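Local structure of predicted protein (Acinetobacter sp. RUH2624, 4MEA) at residues 201-204 with 205-209; 188-191 with 192-196; 315-318 with 319-323. The protein hydrolyses epoxides as a Cif-type virulence factor that is secreted and built on the alpha/beta hydrolase fold. One frame throughout, in Å; residues are numbered along the deposited sequence.

In the fold
Along the chain the three contacts come in series, none nested in or crossing another; each joins residues about one turn apart in a continuous stretch and closes no longer loop. Contact 2 comes first, where the loop after helix 181-185 enters helix 191-198. Contact 1 follows on helix 200-211, and the two touch: Ile196 CD1 lies 3.6 Å from Phe203 CD2. Both belong to the helical cap inserted between strands 151-157 and 267-272, and both reach the second subunit. Contact 3 lies on the final helix, 307-323, against the main sheet. Its centre is about 38 Å from that of contact 2, across the chain's centre, with nearest atoms about 25 Å apart.

Contact 1: 201-204 with 205-209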
ATOM      1  N   ASN A 201     -14.834  -3.299  -9.967  1.00  9.98           N
ATOM      2  CA  ASN A 201     -14.877  -4.761 -10.038  1.00  9.27           C
ATOM      3  C   ASN A 201     -13.466  -5.374 -10.044  1.00  9.45           C
ATOM      4  O   ASN A 201     -13.212  -6.382  -9.377  1.00  8.76           O
ATOM      5  CB  ASN A 201     -15.695  -5.232 -11.253  1.00  5.52           C
ATOM      6  CG  ASN A 201     -16.250  -6.636 -11.075  1.00  8.35           C
ATOM      7  OD1 ASN A 201     -16.158  -7.216  -9.994  1.00 11.42           O
ATOM      8  ND2 ASN A 201     -16.824  -7.190 -12.138  1.00  7.94           N
ATOM      9  N   LEU A 202     -12.552  -4.753 -10.780  1.00  8.58           N
ATOM     10  CA  LEU A 202     -11.173  -5.233 -10.850  1.00  7.67           C
ATOM     11  C   LEU A 202     -10.516  -5.202  -9.477  1.00 10.78           C
ATOM     12  O   LEU A 202      -9.982  -6.218  -9.009  1.00 11.33           O
ATOM     13  CB  LEU A 202     -10.354  -4.392 -11.846  1.00  7.20           C
ATOM     14  CG  LEU A 202      -8.832  -4.585 -11.877  1.00  6.79           C
ATOM     15  CD1 LEU A 202      -8.482  -6.011 -12.295  1.00  7.77           C
ATOM     16  CD2 LEU A 202      -8.178  -3.573 -12.826  1.00  6.57           C
ATOM     17  N   PHE A 203     -10.544  -4.040  -8.828  1.00  8.43           N
ATOM     18  CA  PHE A 203      -9.896  -3.912  -7.522  1.00 12.28           C
ATOM     19  C   PHE A 203     -10.514  -4.803  -6.447  1.00 10.01           C
ATOM     20  O   PHE A 203      -9.804  -5.550  -5.772  1.00  6.80           O
ATOM     21  CB  PHE A 203      -9.867  -2.463  -7.006  1.00  7.81           C
ATOM     22  CG  PHE A 203      -9.189  -2.335  -5.653  1.00  7.28           C
ATOM     23  CD1 PHE A 203      -7.810  -2.214  -5.568  1.00  6.90           C
ATOM     24  CD2 PHE A 203      -9.927  -2.395  -4.473  1.00  4.78           C
ATOM     25  CE1 PHE A 203      -7.176  -2.129  -4.341  1.00  7.83           C
ATOM     26  CE2 PHE A 203      -9.299  -2.302  -3.236  1.00  7.45           C
ATOM     27  CZ  PHE A 203      -7.920  -2.168  -3.171  1.00  9.37           C
ATOM     28  N   PHE A 204     -11.828  -4.701  -6.264  1.00  6.79           N
ATOM     29  CA  PHE A 204     -12.492  -5.446  -5.197  1.00 10.82           C
ATOM     30  C   PHE A 204     -12.548  -6.959  -5.415  1.00  6.15           C
ATOM     31  O   PHE A 204     -12.459  -7.725  -4.450  1.00  7.96           O
ATOM     32  CB  PHE A 204     -13.893  -4.889  -4.934  1.00  9.78           C
ATOM     33  CG  PHE A 204     -13.897  -3.605  -4.137  1.00 10.53           C
ATOM     34  CD1 PHE A 204     -13.723  -3.627  -2.757  1.00 11.69           C
ATOM     35  CD2 PHE A 204     -14.076  -2.385  -4.765  1.00  3.79           C
ATOM     36  CE1 PHE A 204     -13.724  -2.442  -2.011  1.00 11.83           C
ATOM     37  CE2 PHE A 204     -14.086  -1.197  -4.028  1.00  8.97           C
ATOM     38  CZ  PHE A 204     -13.914  -1.228  -2.653  1.00 12.13           C
ATOM     39  N   SER A 205     -12.716  -7.405  -6.659  1.00  7.43           N
ATOM     40  CA  SER A 205     -12.677  -8.845  -6.919  1.00 11.04           C
ATOM     41  C   SER A 205     -11.370  -9.430  -6.380  1.00 13.05           C
ATOM     42  O   SER A 205     -11.369 -10.458  -5.694  1.00 12.15           O
ATOM     43  CB  SER A 205     -12.831  -9.160  -8.411  1.00 13.34           C
ATOM     44  OG  SER A 205     -14.176  -8.984  -8.839  1.00  8.61           O
ATOM     45  N   TYR A 206     -10.261  -8.767  -6.689  1.00  7.42           N
ATOM     46  CA  TYR A 206      -8.953  -9.242  -6.245  1.00  7.32           C
ATOM     47  C   TYR A 206      -8.790  -9.053  -4.731  1.00  7.64           C
ATOM     48  O   TYR A 206      -8.405  -9.979  -4.013  1.00  8.31           O
ATOM     49  CB  TYR A 206      -7.819  -8.544  -7.017  1.00  6.34           C
ATOM     50  CG  TYR A 206      -6.473  -9.159  -6.722  1.00  6.79           C
ATOM     51  CD1 TYR A 206      -6.034 -10.278  -7.420  1.00  9.43           C
ATOM     52  CD2 TYR A 206      -5.660  -8.641  -5.718  1.00  9.34           C
ATOM     53  CE1 TYR A 206      -4.815 -10.861  -7.134  1.00 12.67           C
ATOM     54  CE2 TYR A 206      -4.444  -9.211  -5.427  1.00  7.94           C
ATOM     55  CZ  TYR A 206      -4.027 -10.323  -6.136  1.00 10.06           C
ATOM     56  OH  TYR A 206      -2.806 -10.889  -5.837  1.00 15.61           O
ATOM     57  N   PHE A 207      -9.102  -7.856  -4.245  1.00  5.91           N
ATOM     58  CA  PHE A 207      -9.016  -7.547  -2.817  1.00  5.32           C
ATOM     59  C   PHE A 207      -9.853  -8.510  -1.954  1.00  9.53           C
ATOM     60  O   PHE A 207      -9.348  -9.098  -0.992  1.00  9.49           O
ATOM     61  CB  PHE A 207      -9.479  -6.100  -2.582  1.00  7.88           C
ATOM     62  CG  PHE A 207      -9.352  -5.636  -1.156  1.00 10.66           C
ATOM     63  CD1 PHE A 207      -8.224  -4.950  -0.731  1.00 11.65           C
ATOM     64  CD2 PHE A 207     -10.380  -5.858  -0.248  1.00  7.65           C
ATOM     65  CE1 PHE A 207      -8.113  -4.510   0.588  1.00 10.95           C
ATOM     66  CE2 PHE A 207     -10.289  -5.422   1.066  1.00  5.81           C
ATOM     67  CZ  PHE A 207      -9.150  -4.746   1.489  1.00 12.00           C
ATOM     68  N   ILE A 208     -11.131  -8.666  -2.297  1.00  5.90           N
ATOM     69  CA  ILE A 208     -12.025  -9.554  -1.536  1.00  7.15           C
ATOM     70  C   ILE A 208     -11.557 -11.025  -1.565  1.00 12.02           C
ATOM     71  O   ILE A 208     -11.492 -11.682  -0.523  1.00  8.64           O
ATOM     72  CB  ILE A 208     -13.496  -9.442  -2.028  1.00  8.58           C
ATOM     73  CG1 ILE A 208     -14.092  -8.087  -1.637  1.00  5.61           C
ATOM     74  CG2 ILE A 208     -14.350 -10.580  -1.478  1.00 12.24           C
ATOM     75  CD1 ILE A 208     -15.404  -7.781  -2.358  1.00  6.00           C
ATOM     76  N   LYS A 209     -11.233 -11.544  -2.745  1.00  7.37           N
ATOM     77  CA  LYS A 209     -10.743 -12.925  -2.823  1.00  6.92           C
ATOM     78  C   LYS A 209      -9.429 -13.119  -2.041  1.00  9.41           C
ATOM     79  O   LYS A 209      -9.244 -14.140  -1.385  1.00 12.50           O
ATOM     80  CB  LYS A 209     -10.600 -13.387  -4.269  1.00  4.23           C
ATOM     81  CG  LYS A 209     -11.897 -13.905  -4.876  1.00 12.08           C
ATOM     82  CD  LYS A 209     -11.642 -14.382  -6.284  1.00 20.82           C
ATOM     83  CE  LYS A 209     -12.809 -15.157  -6.838  1.00 27.15           C
ATOM     84  NZ  LYS A 209     -12.494 -15.609  -8.218  1.00 31.32           N
TER
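Helix 200-211, in the cap inserted between two strands of the alpha/beta hydrolase sheet, brings Phe203 beside Phe207 and Asn201 beside Ser205, each pair one turn apart. The two phenyl side chains run side by side and point the same way, both with CG anti to the backbone N (chi1 -180° and -176°). Their planes are near parallel, at 25°, but the centroids are 5.5 Å apart, so the rings are slid past one another and barely overlap. The closest approach is from Phe203 CZ to Phe207 CD1, 3.7 Å. Beneath the pair, Phe207 N bonds to Phe203 O at 2.9 Å, with the donor in the carbonyl plane. At the next position Ile208 N reaches Phe204 O at 2.7 Å, while Ile208 CD1 approaches Phe204 CB at 4.2 Å.

The polar flank is less clear-cut. Ser205 N bonds to Asn201 O at 2.9 Å. Ser205 OG lies 2.8 Å from the same Asn201 O and 2.9 Å from Asn201 OD1; both bonds are weak, and its single proton could serve either acceptor. Asn201 ND2 turns elsewhere, to Ser16 OG on helix 13-25, which ties the start of the helix to the N-terminal segment. Phe203 and Phe207 also pack on Gln195 and Phe188 of the second subunit, while Phe67 meets the rings of Phe204 and Phe207 from the same chain. The arrangement is one of i, i+4 side-chain pairs over alpha-helical bonds, on a helix buried within the cap and at the dimer contact, as in the alpha/beta hydrolase cap of epoxide hydrolases.

Contact 2: 188-191 with 192-196; sequences FGDI and AEKQI
With CG held between its backbone N and carbonyl carbon (chi1 62°), the Asp190 carboxylate stands beside Lys194, whose chain is extended beyond CG and passes across it at a slant. The nearest part of the lysine is its last methylene: CE lies 3.3 Å from Asp190 OD2, whereas NZ is 3.9 Å from that oxygen, a long salt bridge. The polar ends have a common outside partner, since Asp190 OD1 and Lys194 NZ both hydrogen-bond to Ser8 OG of the second subunit.

Ile191 has CG2 anti to its backbone N (chi1 -57° for CG1), which turns this methyl to the amide of Gln195. The two side chains cross, CG2 in van der Waals contact with the amide, 3.6 Å from Gln195 OE1, an oxygen that is bonded to Tyr185 OH.

The backbone shows where the helix begins. Asp190 occupies the N-cap position, yet its side chain makes no capping bond. The first turn's N-H groups are met by other means: Ala192 N donates to a water at 2.9 Å that lies within bonding distance of Phe188 O, and Glu193 N donates to a second water at 2.8 Å, which is only weakly linked to Gly189 O. Regular bonding starts with Lys194 N to Asp190 O, 3.0 Å, followed by Gln195 N to Ile191 O, 2.8 Å. Glu193 turns its carboxylate to Arg233 in a salt bridge. Solvent thus stands in for a side-chain cap, and hydrogen bonds from both polar ends to one serine of the second subunit supplement the long Asp190-Lys194 pairing, making the charged pair part of the subunit contact.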
ATOM      1  N   PHE A 188      -3.682   7.853   0.812  1.00  8.80           N
ATOM      2  CA  PHE A 188      -2.706   8.499  -0.071  1.00  8.09           C
ATOM      3  C   PHE A 188      -3.462   9.433  -1.009  1.00  8.31           C
ATOM      4  O   PHE A 188      -3.894   9.023  -2.077  1.00  9.89           O
ATOM      5  CB  PHE A 188      -1.964   7.404  -0.856  1.00  5.49           C
ATOM      6  CG  PHE A 188      -0.757   7.876  -1.648  1.00  3.21           C
ATOM      7  CD1 PHE A 188       0.376   8.347  -1.011  1.00  8.94           C
ATOM      8  CD2 PHE A 188      -0.737   7.762  -3.038  1.00  5.02           C
ATOM      9  CE1 PHE A 188       1.494   8.740  -1.738  1.00 11.58           C
ATOM     10  CE2 PHE A 188       0.374   8.144  -3.769  1.00  9.00           C
ATOM     11  CZ  PHE A 188       1.496   8.638  -3.115  1.00  5.30           C
ATOM     12  N   GLY A 189      -3.649  10.683  -0.589  1.00  9.01           N
ATOM     13  CA  GLY A 189      -4.457  11.629  -1.349  1.00 10.65           C
ATOM     14  C   GLY A 189      -5.800  11.026  -1.724  1.00  6.99           C
ATOM     15  O   GLY A 189      -6.389  10.276  -0.943  1.00  9.24           O
ATOM     16  N   ASP A 190      -6.291  11.348  -2.918  1.00  5.94           N
ATOM     17  CA  ASP A 190      -7.534  10.760  -3.417  1.00  6.68           C
ATOM     18  C   ASP A 190      -7.266   9.733  -4.524  1.00 12.05           C
ATOM     19  O   ASP A 190      -8.143   9.431  -5.346  1.00  6.92           O
ATOM     20  CB  ASP A 190      -8.521  11.847  -3.885  1.00 10.88           C
ATOM     21  CG  ASP A 190      -7.993  12.676  -5.050  1.00 14.85           C
ATOM     22  OD1 ASP A 190      -6.792  12.580  -5.379  1.00 10.76           O
ATOM     23  OD2 ASP A 190      -8.791  13.445  -5.634  1.00 16.33           O
ATOM     24  N   ILE A 191      -6.052   9.191  -4.520  1.00 10.07           N
ATOM     25  CA  ILE A 191      -5.598   8.258  -5.546  1.00  9.08           C
ATOM     26  C   ILE A 191      -6.368   6.934  -5.542  1.00  8.72           C
ATOM     27  O   ILE A 191      -6.765   6.437  -6.600  1.00  6.38           O
ATOM     28  CB  ILE A 191      -4.067   8.001  -5.429  1.00  4.66           C
ATOM     29  CG1 ILE A 191      -3.299   9.327  -5.520  1.00  6.48           C
ATOM     30  CG2 ILE A 191      -3.598   7.038  -6.514  1.00  7.00           C
ATOM     31  CD1 ILE A 191      -3.508  10.077  -6.818  1.00  8.91           C
ATOM     32  N   ALA A 192      -6.570   6.350  -4.365  1.00  8.22           N
ATOM     33  CA  ALA A 192      -7.333   5.104  -4.289  1.00 10.48           C
ATOM     34  C   ALA A 192      -8.751   5.356  -4.800  1.00 11.02           C
ATOM     35  O   ALA A 192      -9.278   4.601  -5.613  1.00  4.20           O
ATOM     36  CB  ALA A 192      -7.370   4.563  -2.864  1.00  6.71           C
ATOM     37  N   GLU A 193      -9.363   6.427  -4.320  1.00  4.61           N
ATOM     38  CA  GLU A 193     -10.708   6.777  -4.775  1.00  6.13           C
ATOM     39  C   GLU A 193     -10.784   6.840  -6.302  1.00 10.51           C
ATOM     40  O   GLU A 193     -11.649   6.213  -6.921  1.00  8.58           O
ATOM     41  CB  GLU A 193     -11.147   8.116  -4.186  1.00  6.49           C
ATOM     42  CG  GLU A 193     -12.422   8.657  -4.834  1.00  8.88           C
ATOM     43  CD  GLU A 193     -12.705  10.089  -4.444  1.00 13.82           C
ATOM     44  OE1 GLU A 193     -12.144  10.557  -3.421  1.00 10.11           O
ATOM     45  OE2 GLU A 193     -13.487  10.746  -5.168  1.00 13.46           O
ATOM     46  N   LYS A 194      -9.874   7.601  -6.903  1.00  8.60           N
ATOM     47  CA  LYS A 194      -9.867   7.794  -8.354  1.00  9.65           C
ATOM     48  C   LYS A 194      -9.525   6.517  -9.134  1.00 12.31           C
ATOM     49  O   LYS A 194     -10.179   6.197 -10.138  1.00  7.54           O
ATOM     50  CB  LYS A 194      -8.912   8.930  -8.736  1.00  5.49           C
ATOM     51  CG  LYS A 194      -9.447  10.340  -8.448  1.00 11.28           C
ATOM     52  CD  LYS A 194      -8.453  11.380  -8.949  1.00  6.58           C
ATOM     53  CE  LYS A 194      -9.012  12.786  -8.898  1.00  9.98           C
ATOM     54  NZ  LYS A 194      -8.034  13.732  -9.463  1.00 10.83           N
ATOM     55  N   GLN A 195      -8.505   5.788  -8.684  1.00  5.84           N
ATOM     56  CA  GLN A 195      -8.093   4.585  -9.403  1.00  5.71           C
ATOM     57  C   GLN A 195      -9.158   3.496  -9.316  1.00  8.42           C
ATOM     58  O   GLN A 195      -9.470   2.834 -10.309  1.00 11.25           O
ATOM     59  CB  GLN A 195      -6.760   4.060  -8.877  1.00  3.90           C
ATOM     60  CG  GLN A 195      -5.571   4.938  -9.258  1.00  5.60           C
ATOM     61  CD  GLN A 195      -4.249   4.304  -8.899  1.00 10.17           C
ATOM     62  OE1 GLN A 195      -4.110   3.685  -7.850  1.00 11.05           O
ATOM     63  NE2 GLN A 195      -3.274   4.447  -9.777  1.00  6.99           N
ATOM     64  N   ILE A 196      -9.703   3.308  -8.119  1.00  8.66           N
ATOM     65  CA  ILE A 196     -10.697   2.264  -7.905  1.00  7.39           C
ATOM     66  C   ILE A 196     -12.015   2.602  -8.606  1.00  8.72           C
ATOM     67  O   ILE A 196     -12.661   1.715  -9.172  1.00  9.02           O
ATOM     68  CB  ILE A 196     -10.876   1.948  -6.404  1.00  9.73           C
ATOM     69  CG1 ILE A 196      -9.584   1.316  -5.861  1.00  8.20           C
ATOM     70  CG2 ILE A 196     -12.045   0.993  -6.197  1.00  8.24           C
ATOM     71  CD1 ILE A 196      -9.521   1.173  -4.336  1.00  9.32           C
TER
HETATM   72  O   HOH W   1      -5.938   7.144  -1.630  1.00  7.16           O
HETATM   73  O   HOH W   2      -8.578   7.924  -2.134  1.00  6.48           O

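Contact 3: 315-318 with 319-323; sequences VEKS and LSNFL
Glu316 O is gripped twice by Ser320, through N at 2.8 Å and through OG at 3.0 Å. The two donors approach differently: the amide is tilted 21° from the carbonyl plane, while the hydroxyl sits above it, 41° out. The hydroxyl's position follows from the serine torsion, which sets OG anti to its own carbonyl carbon (chi1 -70°) and turns it back toward the preceding turn. Ser320 OG is also bonded to Tyr81 OH on helix 75-81, which links this flank of helix 307-323 to its neighbour.

On the sheet-facing flank Val315 and Leu319 lie side by side and point the same way. Val315 CG1 meets Leu319 CD1 at 3.6 Å, above a backbone bond of 2.8 Å from Leu319 N to Val315 O. Leu319 continues onto Met268 and Leu270 of strand 267-272 and Val155 of strand 151-157.

At the exposed flank the Asn321 amide lies across the extended chain of Lys317, ND2 standing 3.6 Å from Lys317 CG. ND2 is also 3.3 Å from Lys317 O, but at a poor angle, so this is proximity and not a hydrogen bond. Lys317 O is bonded instead by Asn321 N, at 3.0 Å. The chemistry therefore differs around the helix: aliphatic contacts toward the sheet, a doubly used carbonyl whose hydroxyl donor also bonds Tyr81, and van der Waals contact between polar residues at the surface.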
ATOM      1  N   VAL A 315     -19.403 -18.307  13.142  1.00 13.77           N
ATOM      2  CA  VAL A 315     -19.686 -17.004  13.737  1.00 16.03           C
ATOM      3  C   VAL A 315     -20.864 -17.112  14.710  1.00 13.78           C
ATOM      4  O   VAL A 315     -20.785 -16.658  15.854  1.00 16.37           O
ATOM      5  CB  VAL A 315     -20.011 -15.930  12.657  1.00 14.48           C
ATOM      6  CG1 VAL A 315     -20.514 -14.655  13.305  1.00 15.56           C
ATOM      7  CG2 VAL A 315     -18.796 -15.645  11.778  1.00 13.89           C
ATOM      8  N   GLU A 316     -21.955 -17.712  14.240  1.00 14.27           N
ATOM      9  CA  GLU A 316     -23.175 -17.834  15.039  1.00 14.76           C
ATOM     10  C   GLU A 316     -22.922 -18.608  16.329  1.00 16.55           C
ATOM     11  O   GLU A 316     -23.327 -18.177  17.419  1.00 16.88           O
ATOM     12  CB  GLU A 316     -24.303 -18.471  14.206  1.00 13.92           C
ATOM     13  CG  GLU A 316     -24.878 -17.515  13.165  1.00 15.36           C
ATOM     14  CD  GLU A 316     -25.558 -18.209  11.987  1.00 28.14           C
ATOM     15  OE1 GLU A 316     -25.906 -17.505  11.013  1.00 21.63           O
ATOM     16  OE2 GLU A 316     -25.741 -19.447  12.026  1.00 28.47           O
ATOM     17  N   LYS A 317     -22.233 -19.740  16.212  1.00 18.00           N
ATOM     18  CA  LYS A 317     -21.901 -20.533  17.387  1.00 25.77           C
ATOM     19  C   LYS A 317     -21.053 -19.724  18.370  1.00 25.69           C
ATOM     20  O   LYS A 317     -21.316 -19.735  19.572  1.00 19.06           O
ATOM     21  CB  LYS A 317     -21.194 -21.835  17.006  1.00 32.67           C
ATOM     22  CG  LYS A 317     -20.864 -22.701  18.212  1.00 47.93           C
ATOM     23  CD  LYS A 317     -20.499 -24.125  17.825  1.00 55.55           C
ATOM     24  CE  LYS A 317     -20.237 -24.969  19.068  1.00 64.34           C
ATOM     25  NZ  LYS A 317     -20.101 -26.422  18.757  1.00 71.04           N
ATOM     26  N   SER A 318     -20.049 -19.016  17.856  1.00 14.79           N
ATOM     27  CA  SER A 318     -19.182 -18.192  18.703  1.00 18.20           C
ATOM     28  C   SER A 318     -19.937 -17.049  19.377  1.00 16.24           C
ATOM     29  O   SER A 318     -19.756 -16.787  20.569  1.00 22.05           O
ATOM     30  CB  SER A 318     -17.996 -17.632  17.904  1.00 17.24           C
ATOM     31  OG  SER A 318     -17.236 -18.666  17.297  1.00 17.95           O
ATOM     32  N   LEU A 319     -20.777 -16.356  18.621  1.00 16.69           N
ATOM     33  CA  LEU A 319     -21.561 -15.268  19.204  1.00 20.15           C
ATOM     34  C   LEU A 319     -22.599 -15.795  20.208  1.00 19.17           C
ATOM     35  O   LEU A 319     -22.783 -15.220  21.283  1.00 19.83           O
ATOM     36  CB  LEU A 319     -22.259 -14.445  18.119  1.00 13.44           C
ATOM     37  CG  LEU A 319     -21.430 -13.630  17.125  1.00 10.50           C
ATOM     38  CD1 LEU A 319     -22.353 -13.097  16.031  1.00 13.47           C
ATOM     39  CD2 LEU A 319     -20.670 -12.484  17.793  1.00 10.57           C
ATOM     40  N   SER A 320     -23.275 -16.886  19.857  1.00 13.73           N
ATOM     41  CA  SER A 320     -24.306 -17.443  20.735  1.00 16.83           C
ATOM     42  C   SER A 320     -23.738 -17.870  22.083  1.00 17.90           C
ATOM     43  O   SER A 320     -24.325 -17.585  23.131  1.00 18.90           O
ATOM     44  CB  SER A 320     -25.016 -18.614  20.060  1.00 18.31           C
ATOM     45  OG  SER A 320     -25.820 -18.143  18.998  1.00 17.90           O
ATOM     46  N   ASN A 321     -22.592 -18.543  22.049  1.00 19.44           N
ATOM     47  CA  ASN A 321     -21.941 -19.023  23.264  1.00 25.68           C
ATOM     48  C   ASN A 321     -21.419 -17.882  24.132  1.00 26.11           C
ATOM     49  O   ASN A 321     -21.442 -17.964  25.362  1.00 25.20           O
ATOM     50  CB  ASN A 321     -20.793 -19.976  22.923  1.00 27.96           C
ATOM     51  CG  ASN A 321     -21.280 -21.317  22.415  1.00 35.07           C
ATOM     52  OD1 ASN A 321     -22.445 -21.677  22.603  1.00 36.15           O
ATOM     53  ND2 ASN A 321     -20.388 -22.069  21.773  1.00 34.87           N
ATOM     54  N   PHE A 322     -20.938 -16.827  23.482  1.00 16.71           N
ATOM     55  CA  PHE A 322     -20.452 -15.651  24.190  1.00 13.42           C
ATOM     56  C   PHE A 322     -21.582 -14.752  24.693  1.00 13.47           C
ATOM     57  O   PHE A 322     -21.568 -14.325  25.851  1.00 19.48           O
ATOM     58  CB  PHE A 322     -19.538 -14.831  23.291  1.00 15.28           C
ATOM     59  CG  PHE A 322     -19.114 -13.527  23.894  1.00 21.07           C
ATOM     60  CD1 PHE A 322     -18.219 -13.498  24.953  1.00 25.15           C
ATOM     61  CD2 PHE A 322     -19.594 -12.330  23.395  1.00 17.54           C
ATOM     62  CE1 PHE A 322     -17.821 -12.294  25.511  1.00 19.46           C
ATOM     63  CE2 PHE A 322     -19.193 -11.125  23.941  1.00 16.09           C
ATOM     64  CZ  PHE A 322     -18.306 -11.108  25.001  1.00 14.78           C
ATOM     65  N   LEU A 323     -22.537 -14.449  23.816  1.00 13.87           N
ATOM     66  CA  LEU A 323     -23.594 -13.482  24.121  1.00 22.22           C
ATOM     67  C   LEU A 323     -24.676 -14.065  25.023  1.00 29.21           C
ATOM     68  O   LEU A 323     -25.154 -13.399  25.942  1.00 29.27           O
ATOM     69  CB  LEU A 323     -24.247 -12.952  22.837  1.00 19.25           C
ATOM     70  CG  LEU A 323     -23.422 -12.033  21.941  1.00 18.09           C
ATOM     71  CD1 LEU A 323     -24.274 -11.496  20.795  1.00 17.21           C
ATOM     72  CD2 LEU A 323     -22.842 -10.890  22.773  1.00 20.66           C
TER